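Local coordinates for HTH-type transcriptional repressor NemR (Escherichia coli, PDB 4YZE), which represses transcription of the nemRA-gloA operon by binding the NemR box and responds to electrophiles and reactive chlorine species, at residues L174-S179 / E183-A188; H14-G19 / H49-K54; T74-S79 / I88-Q93; A60-H65 / S126-G131. The protein carries 5 engineered substitutions. One frame throughout, in Å; residues are numbered along the deposited sequence.

Contact 1 of 4, residues L174-S179 / E183-A188; sequences LQAKIS and EPLENA
Pro184 sets its ring against the turn Gln175-Ala176 and has the largest share of the 177 Å² buried between 174-179 and 183-188. Its CG lies 3.8 Å from Ala176 N and equally far from Gln175 CG, so one ring corner meets both backbone and side chain. The small side chain of Ala176 is consistent with this closeness: the CA atoms of Ala176 and Pro184 come within 5.6 Å, and the segment axes, antiparallel at 152°, approach to 8.5 Å. Alongside, Leu185, buried like Ala176 and Pro184, turns its CD1 branch back toward the partner helix, 3.9 Å from Ala176 CB.

The other side is partly exposed. Gln175, though close to the proline, swings CG anti to its own N (chi1 -164°) and runs on extended, its aliphatic part crossing the ring. Ser179 is the looser neighbour, with OG 4.3 Å from Pro184 CG; the hydroxyl instead donates to Gln175 O (2.8 Å), which takes Ser179 N on the opposite face of its carbonyl plane. No hydrogen bond joins the segments.

The pair forms a tight helical hairpin between helices 158-179 and 183-195. Leu185 and Ala176 also pack on Phe99, Leu185 reaches Thr95 and Leu96 of helix 84-97, and Arg125 of the second subunit hydrogen-bonds to Lys177 O and Ile178 O at the end of helix 158-179.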
loop_
_atom_site.group_PDB
_atom_site.type_symbol
_atom_site.label_atom_id
_atom_site.label_comp_id
_atom_site.label_asym_id
_atom_site.label_seq_id
_atom_site.Cartn_x
_atom_site.Cartn_y
_atom_site.Cartn_z
ATOM N N LEU A 174 1.765 4.559 0.691
ATOM C CA LEU A 174 2.336 3.932 -0.485
ATOM C C LEU A 174 2.443 4.981 -1.560
ATOM O O LEU A 174 3.503 5.207 -2.151
ATOM C CB LEU A 174 1.423 2.807 -0.974
ATOM C CG LEU A 174 1.966 1.386 -0.868
ATOM C CD1 LEU A 174 1.151 0.425 -1.720
ATOM C CD2 LEU A 174 3.401 1.363 -1.283
ATOM N N GLN A 175 1.322 5.643 -1.786
ATOM C CA GLN A 175 1.232 6.673 -2.794
ATOM C C GLN A 175 2.112 7.876 -2.492
ATOM O O GLN A 175 2.634 8.499 -3.413
ATOM C CB GLN A 175 -0.214 7.128 -2.889
ATOM C CG GLN A 175 -0.502 7.902 -4.123
ATOM C CD GLN A 175 -1.970 8.003 -4.373
ATOM O OE1 GLN A 175 -2.778 7.401 -3.660
ATOM N NE2 GLN A 175 -2.338 8.770 -5.386
ATOM N N ALA A 176 2.241 8.245 -1.216
ATOM C CA ALA A 176 3.100 9.390 -0.870
ATOM C C ALA A 176 4.536 9.015 -1.242
ATOM O O ALA A 176 5.291 9.814 -1.778
ATOM C CB ALA A 176 3.007 9.707 0.612
ATOM N N LYS A 177 4.896 7.771 -0.950
ATOM C CA LYS A 177 6.260 7.305 -1.135
ATOM C C LYS A 177 6.610 7.324 -2.620
ATOM O O LYS A 177 7.630 7.900 -3.027
ATOM C CB LYS A 177 6.369 5.889 -0.569
ATOM C CG LYS A 177 7.714 5.248 -0.685
ATOM C CD LYS A 177 7.613 3.882 -0.019
ATOM C CE LYS A 177 8.773 2.979 -0.350
ATOM N NZ LYS A 177 8.400 1.560 -0.070
ATOM N N ILE A 178 5.735 6.728 -3.424
ATOM C CA ILE A 178 5.924 6.682 -4.865
ATOM C C ILE A 178 6.040 8.060 -5.483
ATOM O O ILE A 178 6.970 8.310 -6.240
ATOM C CB ILE A 178 4.796 5.912 -5.566
ATOM C CG1 ILE A 178 4.877 4.429 -5.229
ATOM C CG2 ILE A 178 4.898 6.060 -7.072
ATOM C CD1 ILE A 178 3.621 3.678 -5.585
ATOM N N SER A 179 5.103 8.947 -5.169
ATOM C CA SER A 179 5.092 10.265 -5.785
ATOM C C SER A 179 6.009 11.253 -5.087
ATOM O O SER A 179 6.154 12.376 -5.556
ATOM C CB SER A 179 3.687 10.848 -5.760
ATOM O OG SER A 179 3.262 11.078 -4.425
ATOM N N GLU A 183 0.984 15.036 -0.288
ATOM C CA GLU A 183 -0.414 15.312 -0.656
ATOM C C GLU A 183 -1.371 14.134 -0.374
ATOM O O GLU A 183 -2.457 14.349 0.137
ATOM C CB GLU A 183 -0.518 15.805 -2.107
ATOM C CG GLU A 183 -1.857 16.431 -2.475
ATOM C CD GLU A 183 -2.931 15.390 -2.760
ATOM O OE1 GLU A 183 -2.564 14.254 -3.161
ATOM O OE2 GLU A 183 -4.137 15.708 -2.584
ATOM N N PRO A 184 -0.968 12.891 -0.685
ATOM C CA PRO A 184 -1.887 11.800 -0.350
ATOM C C PRO A 184 -2.173 11.702 1.143
ATOM O O PRO A 184 -3.302 11.338 1.513
ATOM C CB PRO A 184 -1.112 10.547 -0.806
ATOM C CG PRO A 184 -0.221 11.035 -1.957
ATOM C CD PRO A 184 0.166 12.440 -1.536
ATOM N N LEU A 185 -1.185 12.005 1.986
ATOM C CA LEU A 185 -1.393 11.975 3.447
ATOM C C LEU A 185 -2.285 13.149 3.902
ATOM O O LEU A 185 -3.197 12.946 4.691
ATOM C CB LEU A 185 -0.059 11.957 4.213
ATOM C CG LEU A 185 0.834 10.763 3.814
ATOM C CD1 LEU A 185 2.302 10.891 4.298
ATOM C CD2 LEU A 185 0.222 9.485 4.332
ATOM N N GLU A 186 -2.028 14.364 3.401
ATOM C CA GLU A 186 -2.850 15.517 3.787
ATOM C C GLU A 186 -4.248 15.252 3.283
ATOM O O GLU A 186 -5.222 15.557 3.950
ATOM C CB GLU A 186 -2.328 16.853 3.216
ATOM C CG GLU A 186 -0.923 17.208 3.660
ATOM C CD GLU A 186 -0.359 18.451 2.953
ATOM O OE1 GLU A 186 -0.591 18.625 1.732
ATOM O OE2 GLU A 186 0.322 19.255 3.629
ATOM N N ASN A 187 -4.359 14.653 2.107
ATOM C CA ASN A 187 -5.689 14.429 1.575
ATOM C C ASN A 187 -6.424 13.371 2.396
ATOM O O ASN A 187 -7.627 13.500 2.635
ATOM C CB ASN A 187 -5.655 14.062 0.090
ATOM C CG ASN A 187 -7.048 13.901 -0.489
ATOM O OD1 ASN A 187 -7.861 14.827 -0.443
ATOM N ND2 ASN A 187 -7.333 12.727 -1.021
ATOM N N ALA A 188 -5.703 12.344 2.853
ATOM C CA ALA A 188 -6.322 11.336 3.716
ATOM C C ALA A 188 -6.802 11.957 5.027
ATOM O O ALA A 188 -7.907 11.670 5.470
ATOM C CB ALA A 188 -5.382 10.142 3.985
#

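Contact 2 of 4, residues H14-G19 / H49-K54; sequences HLLATG and HYFRSK
Phe51 pushes its ring tip between Leu15 and Leu16, and the two leucines meet it differently. Leu15 CD1 sits at the ring edge, in its plane, 4.0 Å from Phe51 CE2, the two side chains sliding past each other in opposite directions. Leu16 brings CD2 to 3.7 Å from Phe51 CZ. The same Leu15 CD1 also lies 4.0 Å from Tyr50 CD2, so a single methyl bridges two successive aromatic rings; Leu15 and Tyr50 cross at nearly a right angle.

Phe51 is the first residue to leave helical geometry after helix 44-50 (phi/psi -132°/131°), and with CG anti to its carbonyl carbon (chi1 -55°) the ring is directed at helix 10-26. Without the ring, as with an alanine here, a gap would probably open beside the two leucines, leaving Leu16 without its partner in 49-54 and Leu15 with Tyr50 alone.

In the next shell, Phe57 meets the Phe51 ring edge-to-face, Ala60 packs against it, and Leu36 of helix 33-40 covers Leu15. Ser53 N-caps the following helix through OG to Ala56 N. This is part of the hydrophobic core of a TetR-type DNA-binding domain, in which helix 10-26 packs against the end of the predicted helix-turn-helix.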
loop_
_atom_site.group_PDB
_atom_site.type_symbol
_atom_site.label_atom_id
_atom_site.label_comp_id
_atom_site.label_asym_id
_atom_site.label_seq_id
_atom_site.Cartn_x
_atom_site.Cartn_y
_atom_site.Cartn_z
ATOM N N HIS A 14 20.233 -5.334 20.164
ATOM C CA HIS A 14 21.111 -4.695 19.197
ATOM C C HIS A 14 20.966 -5.316 17.812
ATOM O O HIS A 14 20.836 -4.590 16.828
ATOM C CB HIS A 14 22.566 -4.745 19.647
ATOM C CG HIS A 14 23.486 -3.968 18.764
ATOM N ND1 HIS A 14 23.173 -2.705 18.289
ATOM C CD2 HIS A 14 24.699 -4.264 18.249
ATOM C CE1 HIS A 14 24.152 -2.266 17.533
ATOM N NE2 HIS A 14 25.099 -3.194 17.490
ATOM N N LEU A 15 20.986 -6.648 17.739
ATOM C CA LEU A 15 20.774 -7.344 16.469
ATOM C C LEU A 15 19.400 -7.003 15.864
ATOM O O LEU A 15 19.285 -6.691 14.675
ATOM C CB LEU A 15 20.897 -8.857 16.659
ATOM C CG LEU A 15 22.300 -9.450 16.828
ATOM C CD1 LEU A 15 22.229 -10.886 17.314
ATOM C CD2 LEU A 15 23.093 -9.372 15.532
ATOM N N LEU A 16 18.361 -7.059 16.687
ATOM C CA LEU A 16 17.011 -6.791 16.203
ATOM C C LEU A 16 16.909 -5.374 15.645
ATOM O O LEU A 16 16.381 -5.169 14.551
ATOM C CB LEU A 16 15.990 -7.030 17.312
ATOM C CG LEU A 16 15.906 -8.495 17.747
ATOM C CD1 LEU A 16 15.089 -8.644 19.025
ATOM C CD2 LEU A 16 15.318 -9.374 16.631
ATOM N N ALA A 17 17.470 -4.413 16.378
ATOM C CA ALA A 17 17.430 -3.002 15.982
ATOM C C ALA A 17 18.151 -2.776 14.662
ATOM O O ALA A 17 17.632 -2.108 13.761
ATOM C CB ALA A 17 18.026 -2.121 17.072
ATOM N N THR A 18 19.356 -3.329 14.564
ATOM C CA THR A 18 20.145 -3.236 13.340
ATOM C C THR A 18 19.369 -3.846 12.177
ATOM O O THR A 18 19.284 -3.247 11.104
ATOM C CB THR A 18 21.474 -3.973 13.488
ATOM O OG1 THR A 18 22.101 -3.582 14.718
ATOM C CG2 THR A 18 22.393 -3.653 12.317
ATOM N N GLY A 19 18.797 -5.031 12.400
ATOM C CA GLY A 19 18.020 -5.710 11.378
ATOM C C GLY A 19 16.852 -4.876 10.889
ATOM O O GLY A 19 16.546 -4.869 9.695
ATOM N N HIS A 49 23.514 -18.186 18.382
ATOM C CA HIS A 49 23.160 -18.451 19.778
ATOM C C HIS A 49 21.774 -17.874 20.127
ATOM O O HIS A 49 21.040 -18.430 20.947
ATOM C CB HIS A 49 24.234 -17.883 20.718
ATOM C CG HIS A 49 23.818 -17.828 22.157
ATOM N ND1 HIS A 49 23.592 -16.642 22.823
ATOM C CD2 HIS A 49 23.581 -18.814 23.056
ATOM C CE1 HIS A 49 23.234 -16.899 24.070
ATOM N NE2 HIS A 49 23.220 -18.209 24.237
ATOM N N TYR A 50 21.419 -16.756 19.502
ATOM C CA TYR A 50 20.150 -16.098 19.800
ATOM C C TYR A 50 19.041 -16.531 18.856
ATOM O O TYR A 50 17.886 -16.661 19.255
ATOM C CB TYR A 50 20.304 -14.576 19.756
ATOM C CG TYR A 50 21.192 -14.039 20.847
ATOM C CD1 TYR A 50 20.884 -14.256 22.182
ATOM C CD2 TYR A 50 22.336 -13.316 20.548
ATOM C CE1 TYR A 50 21.695 -13.775 23.188
ATOM C CE2 TYR A 50 23.149 -12.825 21.549
ATOM C CZ TYR A 50 22.824 -13.061 22.866
ATOM O OH TYR A 50 23.628 -12.580 23.867
ATOM N N PHE A 51 19.398 -16.748 17.600
ATOM C CA PHE A 51 18.402 -17.007 16.580
ATOM C C PHE A 51 18.810 -18.209 15.756
ATOM O O PHE A 51 19.952 -18.300 15.307
ATOM C CB PHE A 51 18.233 -15.769 15.692
ATOM C CG PHE A 51 17.896 -14.524 16.460
ATOM C CD1 PHE A 51 16.599 -14.297 16.900
ATOM C CD2 PHE A 51 18.869 -13.584 16.744
ATOM C CE1 PHE A 51 16.281 -13.155 17.611
ATOM C CE2 PHE A 51 18.559 -12.436 17.454
ATOM C CZ PHE A 51 17.267 -12.222 17.884
ATOM N N ARG A 52 17.865 -19.128 15.577
ATOM C CA ARG A 52 18.072 -20.340 14.790
ATOM C C ARG A 52 18.493 -20.014 13.364
ATOM O O ARG A 52 19.333 -20.707 12.780
ATOM C CB ARG A 52 16.794 -21.190 14.787
ATOM C CG ARG A 52 16.396 -21.744 13.420
ATOM C CD ARG A 52 15.139 -22.601 13.500
ATOM N NE ARG A 52 14.039 -21.884 14.135
ATOM C CZ ARG A 52 13.024 -21.317 13.486
ATOM N NH1 ARG A 52 12.952 -21.380 12.163
ATOM N NH2 ARG A 52 12.077 -20.692 14.169
ATOM N N SER A 53 17.927 -18.943 12.817
ATOM C CA SER A 53 18.162 -18.593 11.423
ATOM C C SER A 53 17.747 -17.165 11.107
ATOM O O SER A 53 17.230 -16.445 11.969
ATOM C CB SER A 53 17.374 -19.526 10.513
ATOM O OG SER A 53 15.981 -19.335 10.705
ATOM N N LYS A 54 17.965 -16.766 9.857
ATOM C CA LYS A 54 17.569 -15.445 9.411
ATOM C C LYS A 54 16.062 -15.310 9.521
ATOM O O LYS A 54 15.545 -14.253 9.913
ATOM C CB LYS A 54 18.016 -15.192 7.971
ATOM C CG LYS A 54 17.590 -13.814 7.464
ATOM C CD LYS A 54 17.767 -13.662 5.963
ATOM C CE LYS A 54 17.451 -12.241 5.554
ATOM N NZ LYS A 54 17.288 -12.050 4.084
#

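Contact 3 of 4, residues T74-S79 / I88-Q93; sequences TELLQS and ILAYYQ
Leu76 straddles the turn Ala90-Tyr91 with its two methyls, and these apolar contacts carry most of the 181 Å² buried between 74-79 and 88-93. CD2 meets Ala90 CB at 3.8 Å, methyl against methyl. CD1 lies over the backbone instead, 3.9 Å from Tyr91 CA, with the CB of that tyrosine a little farther off. The fork reaches both because Leu76 holds CG anti to its N (chi1 -151°), which throws the side chain across to the neighbouring helix. The next residue, Leu77, sends CD2 to 4.1 Å from Ile88 N and to 4.4 Å from Ile88 CG1, a looser meeting, in keeping with an isoleucine CB that points away from the partner helix. Ile88 continues to Leu143 of helix 122-148.

The segments run antiparallel, their axes at 152° and 9.5 Å apart at closest approach. The last turns of helix 54-79 fold back along the middle of helix 84-97 as a helical hairpin, the place in a TetR-family repressor where the long helix leading out of the DNA-binding domain gives way to the ligand-binding-type C-terminal bundle.

Polar bonding stays off this interface: no hydrogen bond crosses between the segments. A nearby tie does span the hairpin, however, Arg87 NH1 giving a hydrogen bond to Leu77 O.

The aromatic packing is that of Tyr91. Its ring leads away from 74-79 but still touches Tyr69 and Leu73 earlier on helix 54-79; it stacks with Trp169 and touches Val135 and Leu139 of helix 122-148. The side chain is about 9 Å from that of Cys108, the residue central to the response to reactive chlorine species.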
loop_
_atom_site.group_PDB
_atom_site.type_symbol
_atom_site.label_atom_id
_atom_site.label_comp_id
_atom_site.label_asym_id
_atom_site.label_seq_id
_atom_site.Cartn_x
_atom_site.Cartn_y
_atom_site.Cartn_z
ATOM N N THR A 74 -1.345 2.831 21.404
ATOM C CA THR A 74 -2.227 2.710 22.563
ATOM C C THR A 74 -2.206 3.992 23.392
ATOM O O THR A 74 -3.255 4.510 23.767
ATOM C CB THR A 74 -1.843 1.532 23.479
ATOM O OG1 THR A 74 -1.895 0.304 22.747
ATOM C CG2 THR A 74 -2.823 1.446 24.654
ATOM N N GLU A 75 -1.008 4.497 23.671
ATOM C CA GLU A 75 -0.864 5.725 24.438
ATOM C C GLU A 75 -1.524 6.892 23.715
ATOM O O GLU A 75 -2.140 7.752 24.345
ATOM C CB GLU A 75 0.614 6.014 24.700
ATOM C CG GLU A 75 1.333 4.867 25.403
ATOM C CD GLU A 75 2.802 5.147 25.666
ATOM O OE1 GLU A 75 3.630 4.944 24.747
ATOM O OE2 GLU A 75 3.127 5.561 26.802
ATOM N N LEU A 76 -1.400 6.913 22.391
ATOM C CA LEU A 76 -1.988 7.985 21.592
ATOM C C LEU A 76 -3.513 7.956 21.693
ATOM O O LEU A 76 -4.145 8.987 21.906
ATOM C CB LEU A 76 -1.565 7.844 20.128
ATOM C CG LEU A 76 -1.431 9.062 19.210
ATOM C CD1 LEU A 76 -1.758 8.669 17.779
ATOM C CD2 LEU A 76 -2.289 10.248 19.645
ATOM N N LEU A 77 -4.098 6.770 21.551
ATOM C CA LEU A 77 -5.550 6.648 21.467
ATOM C C LEU A 77 -6.262 6.556 22.817
ATOM O O LEU A 77 -7.405 6.999 22.943
ATOM C CB LEU A 77 -5.927 5.448 20.602
ATOM C CG LEU A 77 -5.462 5.568 19.158
ATOM C CD1 LEU A 77 -5.902 4.351 18.378
ATOM C CD2 LEU A 77 -5.990 6.859 18.522
ATOM N N GLN A 78 -5.599 5.971 23.811
ATOM C CA GLN A 78 -6.246 5.700 25.094
ATOM C C GLN A 78 -6.081 6.834 26.088
ATOM O O GLN A 78 -6.889 6.976 27.010
ATOM C CB GLN A 78 -5.714 4.410 25.720
ATOM C CG GLN A 78 -6.256 3.122 25.115
ATOM C CD GLN A 78 -5.917 1.907 25.968
ATOM O OE1 GLN A 78 -5.165 2.005 26.942
ATOM N NE2 GLN A 78 -6.469 0.757 25.605
ATOM N N SER A 79 -5.039 7.642 25.913
ATOM C CA SER A 79 -4.753 8.691 26.885
ATOM C C SER A 79 -4.066 9.916 26.289
ATOM O O SER A 79 -3.414 10.674 27.009
ATOM C CB SER A 79 -3.925 8.130 28.042
ATOM O OG SER A 79 -4.637 7.116 28.733
ATOM N N ILE A 88 -7.882 10.209 17.120
ATOM C CA ILE A 88 -7.883 9.578 15.813
ATOM C C ILE A 88 -7.252 10.479 14.747
ATOM O O ILE A 88 -6.426 10.005 13.952
ATOM C CB ILE A 88 -9.284 9.126 15.421
ATOM C CG1 ILE A 88 -9.662 7.916 16.268
ATOM C CG2 ILE A 88 -9.346 8.756 13.947
ATOM C CD1 ILE A 88 -11.122 7.544 16.193
ATOM N N LEU A 89 -7.601 11.768 14.740
ATOM C CA LEU A 89 -7.008 12.678 13.777
ATOM C C LEU A 89 -5.494 12.748 13.978
ATOM O O LEU A 89 -4.739 12.908 13.017
ATOM C CB LEU A 89 -7.627 14.075 13.874
ATOM C CG LEU A 89 -9.127 14.127 13.588
ATOM C CD1 LEU A 89 -9.638 15.549 13.605
ATOM C CD2 LEU A 89 -9.464 13.466 12.265
ATOM N N ALA A 90 -5.053 12.617 15.228
ATOM C CA ALA A 90 -3.636 12.733 15.541
ATOM C C ALA A 90 -2.838 11.572 14.917
ATOM O O ALA A 90 -1.669 11.729 14.553
ATOM C CB ALA A 90 -3.434 12.803 17.047
ATOM N N TYR A 91 -3.488 10.418 14.802
ATOM C CA TYR A 91 -2.918 9.252 14.147
ATOM C C TYR A 91 -2.529 9.624 12.734
ATOM O O TYR A 91 -1.414 9.333 12.301
ATOM C CB TYR A 91 -3.940 8.113 14.156
ATOM C CG TYR A 91 -3.640 6.882 13.310
ATOM C CD1 TYR A 91 -2.585 6.025 13.620
ATOM C CD2 TYR A 91 -4.473 6.536 12.246
ATOM C CE1 TYR A 91 -2.344 4.874 12.860
ATOM C CE2 TYR A 91 -4.245 5.409 11.483
ATOM C CZ TYR A 91 -3.182 4.572 11.790
ATOM O OH TYR A 91 -2.977 3.436 11.015
ATOM N N TYR A 92 -3.421 10.288 12.008
ATOM C CA TYR A 92 -3.034 10.728 10.677
ATOM C C TYR A 92 -2.058 11.899 10.697
ATOM O O TYR A 92 -1.207 12.011 9.807
ATOM C CB TYR A 92 -4.250 11.048 9.826
ATOM C CG TYR A 92 -5.047 9.838 9.434
ATOM C CD1 TYR A 92 -4.759 9.132 8.268
ATOM C CD2 TYR A 92 -6.101 9.409 10.219
ATOM C CE1 TYR A 92 -5.506 8.006 7.908
ATOM C CE2 TYR A 92 -6.841 8.295 9.874
ATOM C CZ TYR A 92 -6.549 7.606 8.714
ATOM O OH TYR A 92 -7.302 6.509 8.379
ATOM N N GLN A 93 -2.186 12.791 11.681
ATOM C CA GLN A 93 -1.307 13.964 11.726
ATOM C C GLN A 93 0.130 13.543 12.046
ATOM O O GLN A 93 1.082 14.072 11.472
ATOM C CB GLN A 93 -1.823 15.008 12.728
ATOM C CG GLN A 93 -0.968 16.267 12.849
ATOM C CD GLN A 93 -0.923 17.097 11.576
ATOM O OE1 GLN A 93 0.151 17.349 11.019
ATOM N NE2 GLN A 93 -2.088 17.536 11.114
#

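Contact 4 of 4, residues A60-H65 / S126-G131; sequences AMLERH and SAMDKG
Leu62 carries the largest share of this interface, with Ala127 and Met128 as its partners in 126-131. Its CD1 branch rests in the notch formed by the two, 3.9 Å from Ala127 CB and 3.7 Å from Met128 CG, while its CB also lies 4.0 Å from Ala127 CB. The small alanine thus meets both the root and the tip of the leucine, in keeping with the 6.4 Å between the CA atoms of Leu62 and Ala127.

Met128 touches by its CG alone, crossing Leu62 at a slant; CG anti to the carbonyl carbon (chi1 -64°) stands the chain beside the leucine, and a bend at chi3 (71°) turns the CE methyl aside. All three residues are buried.

At the solvent side, where Glu63 and Lys130 are exposed, a water accepts a hydrogen bond from Lys130 NZ (2.8 Å) and gives a weak one to Glu63 OE2. The charges themselves remain 5.5 Å apart, NZ of Lys130 to OE2 of Glu63, so this link is indirect.

The contact joins helix 54-79, which comes from the DNA-binding domain, to helix 122-148 of the C-terminal domain. Leu109 and Leu113 of helix 109-114 pack on Leu62, Leu113 also meets Met128, and Ile178 of the second subunit packs on that methionine.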
loop_
_atom_site.group_PDB
_atom_site.type_symbol
_atom_site.label_atom_id
_atom_site.label_comp_id
_atom_site.label_asym_id
_atom_site.label_seq_id
_atom_site.Cartn_x
_atom_site.Cartn_y
_atom_site.Cartn_z
ATOM N N ALA A 60 11.150 -12.417 15.184
ATOM C CA ALA A 60 11.486 -11.683 16.393
ATOM C C ALA A 60 11.579 -10.179 16.117
ATOM O O ALA A 60 11.083 -9.361 16.915
ATOM C CB ALA A 60 12.786 -12.207 16.990
ATOM N N MET A 61 12.206 -9.821 14.995
ATOM C CA MET A 61 12.310 -8.423 14.585
ATOM C C MET A 61 10.929 -7.793 14.440
ATOM O O MET A 61 10.655 -6.731 15.007
ATOM C CB MET A 61 13.055 -8.308 13.260
ATOM C CG MET A 61 13.166 -6.879 12.718
ATOM S SD MET A 61 14.013 -6.810 11.103
ATOM C CE MET A 61 12.679 -7.377 10.021
ATOM N N LEU A 62 10.054 -8.455 13.689
ATOM C CA LEU A 62 8.730 -7.900 13.439
ATOM C C LEU A 62 7.960 -7.799 14.743
ATOM O O LEU A 62 7.316 -6.780 15.002
ATOM C CB LEU A 62 7.958 -8.749 12.431
ATOM C CG LEU A 62 8.395 -8.642 10.973
ATOM C CD1 LEU A 62 7.541 -9.536 10.084
ATOM C CD2 LEU A 62 8.281 -7.218 10.518
ATOM N N GLU A 63 8.029 -8.851 15.559
ATOM C CA GLU A 63 7.276 -8.883 16.815
ATOM C C GLU A 63 7.734 -7.742 17.698
ATOM O O GLU A 63 6.919 -7.082 18.328
ATOM C CB GLU A 63 7.431 -10.233 17.529
ATOM C CG GLU A 63 6.619 -11.357 16.895
ATOM C CD GLU A 63 6.976 -12.729 17.442
ATOM O OE1 GLU A 63 7.915 -12.822 18.260
ATOM O OE2 GLU A 63 6.315 -13.718 17.049
ATOM N N ARG A 64 9.041 -7.491 17.713
ATOM C CA ARG A 64 9.582 -6.371 18.457
ATOM C C ARG A 64 9.006 -5.076 17.898
ATOM O O ARG A 64 8.452 -4.268 18.636
ATOM C CB ARG A 64 11.117 -6.353 18.388
ATOM C CG ARG A 64 11.750 -5.067 18.920
ATOM C CD ARG A 64 13.261 -5.222 19.117
ATOM N NE ARG A 64 13.901 -4.016 19.647
ATOM C CZ ARG A 64 14.266 -2.975 18.902
ATOM N NH1 ARG A 64 14.037 -2.977 17.592
ATOM N NH2 ARG A 64 14.846 -1.920 19.462
ATOM N N HIS A 65 9.119 -4.898 16.588
ATOM C CA HIS A 65 8.629 -3.696 15.933
ATOM C C HIS A 65 7.137 -3.434 16.191
ATOM O O HIS A 65 6.746 -2.305 16.469
ATOM C CB HIS A 65 8.867 -3.795 14.433
ATOM C CG HIS A 65 8.138 -2.761 13.641
ATOM N ND1 HIS A 65 8.670 -1.518 13.378
ATOM C CD2 HIS A 65 6.921 -2.781 13.050
ATOM C CE1 HIS A 65 7.812 -0.816 12.659
ATOM N NE2 HIS A 65 6.745 -1.562 12.443
ATOM N N SER A 126 2.557 -13.871 8.909
ATOM C CA SER A 126 1.624 -13.957 10.022
ATOM C C SER A 126 1.940 -12.920 11.099
ATOM O O SER A 126 1.032 -12.334 11.692
ATOM C CB SER A 126 1.623 -15.377 10.591
ATOM O OG SER A 126 0.944 -15.459 11.832
ATOM N N ALA A 127 3.224 -12.679 11.336
ATOM C CA ALA A 127 3.630 -11.604 12.238
ATOM C C ALA A 127 3.106 -10.248 11.750
ATOM O O ALA A 127 2.715 -9.407 12.559
ATOM C CB ALA A 127 5.137 -11.559 12.382
ATOM N N MET A 128 3.125 -10.035 10.436
ATOM C CA MET A 128 2.638 -8.778 9.867
ATOM C C MET A 128 1.123 -8.700 9.955
ATOM O O MET A 128 0.569 -7.645 10.213
ATOM C CB MET A 128 3.042 -8.650 8.412
ATOM C CG MET A 128 4.550 -8.574 8.208
ATOM S SD MET A 128 4.956 -8.451 6.462
ATOM C CE MET A 128 4.401 -6.782 6.092
ATOM N N ASP A 129 0.461 -9.823 9.711
ATOM C CA ASP A 129 -0.989 -9.850 9.711
ATOM C C ASP A 129 -1.404 -9.472 11.132
ATOM O O ASP A 129 -2.207 -8.575 11.332
ATOM C CB ASP A 129 -1.485 -11.242 9.317
ATOM C CG ASP A 129 -2.973 -11.277 9.032
ATOM O OD1 ASP A 129 -3.581 -10.200 8.853
ATOM O OD2 ASP A 129 -3.533 -12.391 8.971
ATOM N N LYS A 130 -0.785 -10.125 12.107
ATOM C CA LYS A 130 -0.983 -9.825 13.517
ATOM C C LYS A 130 -0.685 -8.362 13.844
ATOM O O LYS A 130 -1.424 -7.730 14.601
ATOM C CB LYS A 130 -0.102 -10.751 14.362
ATOM C CG LYS A 130 0.289 -10.180 15.708
ATOM C CD LYS A 130 -0.649 -10.634 16.812
ATOM C CE LYS A 130 0.080 -11.516 17.819
ATOM N NZ LYS A 130 0.967 -12.513 17.152
ATOM N N GLY A 131 0.393 -7.823 13.281
ATOM C CA GLY A 131 0.724 -6.416 13.483
ATOM C C GLY A 131 -0.425 -5.509 13.062
ATOM O O GLY A 131 -0.880 -4.656 13.831
HETATM O O HOH W 1 3.461 -12.245 15.930
#

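Overall arrangement
All four contacts are buried and apolar, with no direct hydrogen bond between segments; only contact 4 adds a water-mediated link, at its solvent side. Contacts 1 and 3 join chain neighbours as antiparallel hairpins, whereas contacts 2 and 4 join segments 30 and 61 residues apart. Contact 2, where aromatic rings do the touching, lies in the DNA-binding domain and packs against contact 4, Gly19 C lying 3.4 Å from Met61 SD. Contact 4 shares helix 54-79 with contact 3, their centres about 21 Å apart on opposite sides of the chain's centre. Contacts 1 and 4 both touch the second subunit, while contacts 2 and 3 do not.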